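Long-range contacts in citrate lyase, subunit 1 (Methanosaeta concilii, PDB 6HXI), which probably catalyses, with its partner chains, the ATP- and coenzyme A-dependent cleavage of citrate to acetyl-CoA and oxaloacetate: residues V57-Q62 / Y105-P110; Y374-G379 / T407-I412. All coordinates share one frame; numbering follows the deposited sequence.

Contact 1 (V57-Q62 / Y105-P110)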
loop_
_atom_site.group_PDB
_atom_site.type_symbol
_atom_site.label_atom_id
_atom_site.label_comp_id
_atom_site.label_asym_id
_atom_site.label_seq_id
_atom_site.Cartn_x
_atom_site.Cartn_y
_atom_site.Cartn_z
ATOM N N VAL C 57 -4.722 19.770 -79.092
ATOM C CA VAL C 57 -3.278 19.557 -79.209
ATOM C C VAL C 57 -2.996 18.262 -78.414
ATOM O O VAL C 57 -3.408 18.141 -77.256
ATOM C CB VAL C 57 -2.408 20.745 -78.690
ATOM C CG1 VAL C 57 -0.918 20.431 -78.770
ATOM C CG2 VAL C 57 -2.702 22.024 -79.453
ATOM N N VAL C 58 -2.329 17.302 -79.043
ATOM C CA VAL C 58 -1.967 16.060 -78.370
ATOM C C VAL C 58 -0.477 15.784 -78.653
ATOM O O VAL C 58 -0.032 15.833 -79.803
ATOM C CB VAL C 58 -2.947 14.867 -78.619
ATOM C CG1 VAL C 58 -3.195 14.603 -80.098
ATOM C CG2 VAL C 58 -2.521 13.600 -77.883
ATOM N N LYS C 59 0.299 15.615 -77.572
ATOM C CA LYS C 59 1.749 15.429 -77.605
ATOM C C LYS C 59 2.234 14.461 -76.505
ATOM O O LYS C 59 1.606 14.404 -75.441
ATOM C CB LYS C 59 2.464 16.797 -77.485
ATOM C CG LYS C 59 2.036 17.654 -76.286
ATOM C CD LYS C 59 2.516 19.086 -76.411
ATOM C CE LYS C 59 1.691 20.020 -75.571
ATOM N NZ LYS C 59 2.332 21.357 -75.424
ATOM N N PRO C 60 3.355 13.710 -76.715
ATOM C CA PRO C 60 3.834 12.809 -75.651
ATOM C C PRO C 60 4.395 13.556 -74.430
ATOM O O PRO C 60 5.145 14.524 -74.582
ATOM C CB PRO C 60 4.891 11.946 -76.351
ATOM C CG PRO C 60 5.358 12.762 -77.490
ATOM C CD PRO C 60 4.234 13.659 -77.906
ATOM N N ASP C 61 3.995 13.112 -73.221
ATOM C CA ASP C 61 4.390 13.693 -71.942
ATOM C C ASP C 61 5.276 12.713 -71.161
ATOM O O ASP C 61 4.890 12.227 -70.097
ATOM C CB ASP C 61 3.138 14.113 -71.140
ATOM C CG ASP C 61 3.376 15.181 -70.083
ATOM O OD1 ASP C 61 4.547 15.607 -69.911
ATOM O OD2 ASP C 61 2.395 15.593 -69.430
ATOM N N GLN C 62 6.471 12.427 -71.695
ATOM C CA GLN C 62 7.407 11.487 -71.076
ATOM C C GLN C 62 8.780 12.119 -70.796
ATOM O O GLN C 62 9.806 11.425 -70.758
ATOM C CB GLN C 62 7.502 10.197 -71.907
ATOM C CG GLN C 62 6.388 9.209 -71.599
ATOM C CD GLN C 62 6.371 8.050 -72.560
ATOM O OE1 GLN C 62 5.930 8.173 -73.703
ATOM N NE2 GLN C 62 6.830 6.893 -72.108
ATOM N N TYR C 105 2.697 7.856 -72.481
ATOM C CA TYR C 105 1.937 8.959 -71.882
ATOM C C TYR C 105 1.805 10.143 -72.821
ATOM O O TYR C 105 2.798 10.587 -73.397
ATOM C CB TYR C 105 2.504 9.357 -70.512
ATOM C CG TYR C 105 2.375 8.247 -69.487
ATOM C CD1 TYR C 105 1.222 8.111 -68.720
ATOM C CD2 TYR C 105 3.403 7.326 -69.291
ATOM C CE1 TYR C 105 1.085 7.073 -67.796
ATOM C CE2 TYR C 105 3.276 6.282 -68.376
ATOM C CZ TYR C 105 2.118 6.164 -67.624
ATOM O OH TYR C 105 2.003 5.152 -66.698
ATOM N N PHE C 106 0.561 10.623 -73.000
ATOM C CA PHE C 106 0.223 11.724 -73.912
ATOM C C PHE C 106 -0.678 12.760 -73.264
ATOM O O PHE C 106 -1.657 12.409 -72.594
ATOM C CB PHE C 106 -0.462 11.191 -75.194
ATOM C CG PHE C 106 0.362 10.210 -75.993
ATOM C CD1 PHE C 106 0.316 8.848 -75.714
ATOM C CD2 PHE C 106 1.186 10.646 -77.022
ATOM C CE1 PHE C 106 1.105 7.944 -76.430
ATOM C CE2 PHE C 106 1.971 9.744 -77.741
ATOM C CZ PHE C 106 1.920 8.398 -77.443
ATOM N N LEU C 107 -0.372 14.038 -73.496
ATOM C CA LEU C 107 -1.180 15.120 -72.956
ATOM C C LEU C 107 -2.141 15.668 -74.019
ATOM O O LEU C 107 -1.729 15.931 -75.154
ATOM C CB LEU C 107 -0.280 16.239 -72.379
ATOM C CG LEU C 107 -0.953 17.573 -71.980
ATOM C CD1 LEU C 107 -1.798 17.440 -70.703
ATOM C CD2 LEU C 107 0.065 18.674 -71.841
ATOM N N ILE C 108 -3.422 15.830 -73.637
ATOM C CA ILE C 108 -4.452 16.439 -74.486
ATOM C C ILE C 108 -4.892 17.761 -73.850
ATOM O O ILE C 108 -5.228 17.822 -72.661
ATOM C CB ILE C 108 -5.649 15.531 -74.911
ATOM C CG1 ILE C 108 -5.181 14.100 -75.258
ATOM C CG2 ILE C 108 -6.410 16.167 -76.104
ATOM C CD1 ILE C 108 -6.277 13.069 -75.262
ATOM N N GLU C 109 -4.840 18.822 -74.646
ATOM C CA GLU C 109 -5.224 20.157 -74.206
ATOM C C GLU C 109 -5.831 21.005 -75.353
ATOM O O GLU C 109 -5.587 20.686 -76.520
ATOM C CB GLU C 109 -4.022 20.865 -73.557
ATOM C CG GLU C 109 -2.889 21.218 -74.506
ATOM C CD GLU C 109 -1.749 22.000 -73.882
ATOM O OE1 GLU C 109 -1.898 22.463 -72.728
ATOM O OE2 GLU C 109 -0.710 22.166 -74.559
ATOM N N PRO C 110 -6.584 22.096 -75.050
ATOM C CA PRO C 110 -7.126 22.931 -76.139
ATOM C C PRO C 110 -6.050 23.666 -76.943
ATOM O O PRO C 110 -5.021 24.057 -76.390
ATOM C CB PRO C 110 -8.042 23.921 -75.411
ATOM C CG PRO C 110 -7.534 23.977 -74.024
ATOM C CD PRO C 110 -6.981 22.619 -73.722
#
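Val58 and Ile108 face each other in a non-hydrogen-bonded antiparallel pair, their side chains lying alongside and pointing the same way, with CG2 of Val58 3.8 Å from CG1 of Ile108. CG2 reaches this place because it stands anti to its own backbone N (chi1 of CG1 53°). Two residues further along the same face, CB of Pro60 touches CE2 of Phe106 at 3.9 Å. Backbone bonds join the hydrogen-bonded pairs Val57-Glu109 and Lys59-Leu107 in both directions, the shortest running from Leu107 N to Lys59 O at 2.8 Å. Beyond the Pro60-Phe106 pair, Asp61 N reaches Tyr105 O, also at 2.8 Å but from well above the carbonyl plane. The other face is mixed: beside Val57 and Leu107, Lys59 NZ slants across to OE2 of Glu109 in a long, weak salt bridge of 3.3 Å. Both chains leave the backbone wedged between N and carbonyl carbon and then run extended, which brings their charged ends together over this face. Lys59 is held chiefly by Glu8, with Asp214 as a further partner, and Glu109 by Lys12. The carboxylate of Asp61 is held by the backbone N of Glu8 and Tyr9, where the start of helix 8-18 would probably help to stabilise its negative charge. On the apolar face, Tyr85 and Leu86 of helix 79-89 cover Val58, while Ile108 leans on strand 33-35. Central neighbours in a four-stranded antiparallel sheet backed by helix, the two strands belong to the small alpha/beta subdomain characteristic of the ATP-grasp fold.

Contact 2 (Y374-G379 / T407-I412)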
loop_
_atom_site.group_PDB
_atom_site.type_symbol
_atom_site.label_atom_id
_atom_site.label_comp_id
_atom_site.label_asym_id
_atom_site.label_seq_id
_atom_site.Cartn_x
_atom_site.Cartn_y
_atom_site.Cartn_z
ATOM N N TYR C 374 31.661 -10.431 -51.175
ATOM C CA TYR C 374 32.884 -9.706 -50.806
ATOM C C TYR C 374 32.496 -8.529 -49.900
ATOM O O TYR C 374 31.666 -7.698 -50.279
ATOM C CB TYR C 374 33.660 -9.236 -52.055
ATOM C CG TYR C 374 34.128 -10.369 -52.944
ATOM C CD1 TYR C 374 33.251 -11.006 -53.823
ATOM C CD2 TYR C 374 35.452 -10.797 -52.919
ATOM C CE1 TYR C 374 33.673 -12.067 -54.628
ATOM C CE2 TYR C 374 35.888 -11.848 -53.730
ATOM C CZ TYR C 374 34.996 -12.476 -54.585
ATOM O OH TYR C 374 35.434 -13.506 -55.383
ATOM N N VAL C 375 33.059 -8.502 -48.680
ATOM C CA VAL C 375 32.782 -7.499 -47.649
ATOM C C VAL C 375 34.033 -6.698 -47.237
ATOM O O VAL C 375 35.073 -7.299 -47.010
ATOM C CB VAL C 375 32.135 -8.162 -46.402
ATOM C CG1 VAL C 375 31.644 -7.107 -45.404
ATOM C CG2 VAL C 375 31.009 -9.125 -46.790
ATOM N N ARG C 376 33.907 -5.357 -47.118
ATOM C CA ARG C 376 34.927 -4.435 -46.604
ATOM C C ARG C 376 34.181 -3.377 -45.790
ATOM O O ARG C 376 33.458 -2.563 -46.357
ATOM C CB ARG C 376 35.780 -3.772 -47.698
ATOM C CG ARG C 376 36.990 -2.986 -47.145
ATOM C CD ARG C 376 36.666 -1.553 -46.711
ATOM N NE ARG C 376 37.838 -0.835 -46.197
ATOM C CZ ARG C 376 37.849 0.449 -45.844
ATOM N NH1 ARG C 376 36.746 1.183 -45.946
ATOM N NH2 ARG C 376 38.967 1.014 -45.408
ATOM N N ARG C 377 34.365 -3.380 -44.477
ATOM C CA ARG C 377 33.676 -2.426 -43.633
ATOM C C ARG C 377 34.433 -2.061 -42.369
ATOM O O ARG C 377 35.137 -2.881 -41.794
ATOM C CB ARG C 377 32.257 -2.948 -43.308
ATOM C CG ARG C 377 31.282 -1.930 -42.720
ATOM C CD ARG C 377 30.850 -0.830 -43.671
ATOM N NE ARG C 377 29.691 -0.117 -43.126
ATOM C CZ ARG C 377 29.514 1.197 -43.180
ATOM N NH1 ARG C 377 30.402 1.968 -43.789
ATOM N NH2 ARG C 377 28.426 1.744 -42.661
ATOM N N GLY C 378 34.268 -0.803 -41.980
ATOM C CA GLY C 378 34.758 -0.204 -40.745
ATOM C C GLY C 378 33.629 0.631 -40.159
ATOM O O GLY C 378 32.616 0.873 -40.840
ATOM N N GLY C 379 33.791 1.058 -38.907
ATOM C CA GLY C 379 32.781 1.855 -38.217
ATOM C C GLY C 379 32.350 1.320 -36.856
ATOM O O GLY C 379 32.909 0.322 -36.385
ATOM N N THR C 407 42.282 -3.095 -45.075
ATOM C CA THR C 407 42.181 -3.250 -46.525
ATOM C C THR C 407 41.700 -1.909 -47.062
ATOM O O THR C 407 40.805 -1.281 -46.468
ATOM C CB THR C 407 41.166 -4.362 -46.855
ATOM O OG1 THR C 407 41.564 -5.565 -46.209
ATOM C CG2 THR C 407 41.009 -4.601 -48.341
ATOM N N HIS C 408 42.286 -1.481 -48.190
ATOM C CA HIS C 408 41.919 -0.250 -48.884
ATOM C C HIS C 408 40.442 -0.366 -49.310
ATOM O O HIS C 408 40.016 -1.424 -49.769
ATOM C CB HIS C 408 42.883 -0.012 -50.066
ATOM C CG HIS C 408 42.464 1.060 -51.018
ATOM N ND1 HIS C 408 42.020 2.299 -50.571
ATOM C CD2 HIS C 408 42.449 1.053 -52.371
ATOM C CE1 HIS C 408 41.726 2.992 -51.661
ATOM N NE2 HIS C 408 41.988 2.290 -52.771
ATOM N N MET C 409 39.661 0.687 -49.085
ATOM C CA MET C 409 38.203 0.707 -49.319
ATOM C C MET C 409 37.723 -0.052 -50.566
ATOM O O MET C 409 36.883 -0.948 -50.458
ATOM C CB MET C 409 37.643 2.138 -49.331
ATOM C CG MET C 409 36.124 2.180 -49.263
ATOM S SD MET C 409 35.443 3.842 -49.363
ATOM C CE MET C 409 35.477 4.119 -51.112
ATOM N N THR C 410 38.284 0.276 -51.724
ATOM C CA THR C 410 37.834 -0.280 -52.993
ATOM C C THR C 410 38.650 -1.504 -53.478
ATOM O O THR C 410 38.489 -1.906 -54.637
ATOM C CB THR C 410 37.762 0.859 -54.025
ATOM O OG1 THR C 410 37.122 0.377 -55.199
ATOM C CG2 THR C 410 39.123 1.465 -54.355
ATOM N N ARG C 411 39.460 -2.125 -52.584
ATOM C CA ARG C 411 40.283 -3.283 -52.931
ATOM C C ARG C 411 39.462 -4.555 -53.225
ATOM O O ARG C 411 39.945 -5.428 -53.948
ATOM C CB ARG C 411 41.360 -3.540 -51.868
ATOM C CG ARG C 411 42.681 -4.060 -52.437
ATOM C CD ARG C 411 43.612 -4.579 -51.350
ATOM N NE ARG C 411 44.153 -3.510 -50.498
ATOM C CZ ARG C 411 44.735 -3.705 -49.316
ATOM N NH1 ARG C 411 44.852 -4.932 -48.820
ATOM N NH2 ARG C 411 45.199 -2.676 -48.619
ATOM N N ILE C 412 38.216 -4.647 -52.692
ATOM C CA ILE C 412 37.339 -5.808 -52.927
ATOM C C ILE C 412 36.791 -5.833 -54.370
ATOM O O ILE C 412 36.332 -6.882 -54.823
ATOM C CB ILE C 412 36.216 -5.990 -51.868
ATOM C CG1 ILE C 412 35.310 -4.728 -51.729
ATOM C CG2 ILE C 412 36.803 -6.438 -50.519
ATOM C CD1 ILE C 412 33.846 -5.045 -51.419
#
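Arg376 reaches across to the backbone of Thr407 from the carboxyl end of strand 371-376, an inner strand of a parallel sheet flanked by helices, consistent with the flavodoxin-like alpha/beta fold of succinyl-CoA synthetase domains. Its guanidinium approaches side-on, and NE and NH2 both grip Thr407 O, at 3.0 Å from NE and 3.1 Å from NH2. The oxygen lies near the edge of the group, some 17° out of its plane as seen from NE. One face of the same group is laid on the backbone of Met409, whose CA sits over its centre, 3.4 Å above the plane. The methionine side chain crosses the arginine at about a right angle, bringing CG within 3.5 Å of Arg376 NH1. A bend at chi2 (-85°) turns the arginine chain onto the loop. NH1 is held in turn by Gly340 O and by a salt bridge to Glu184 of the neighbouring succinyl-CoA ligase alpha-subunit chain, fixing the rotation of the group. A leucine here removes both donors, which would probably leave Thr407 O without these bonds in a buried place and Glu184 of the neighbouring chain without this positive mate. The adjacent Arg377 instead bonds the citrate. Nearer the strand, Ile412 adds apolar packing: CG2 lies on CB of Arg376 at 4.0 Å, and CD1 ends 3.6 Å from Tyr374 O.

Both contacts are largely buried, yet they lie on opposite sides of the chain's centre, about 49 Å apart between their centres, and share no strand or helix. Contact 1 sits in the ATP-grasp part and joins two strands of one sheet, so repeated backbone hydrogen bonding carries it and side chains add one apolar face and one on which a lysine-glutamate pair lies among apolar residues. Contact 2, in the citrate-binding part, ties the end of a strand to an irregular loop; with no sheet pairing available, one arginine side chain supplies the polar link. Their surroundings differ as well: contact 1 is touched by its own chain alone among the proteins of the assembly, whereas contact 2 meets a partner subunit and lies near bound citrate.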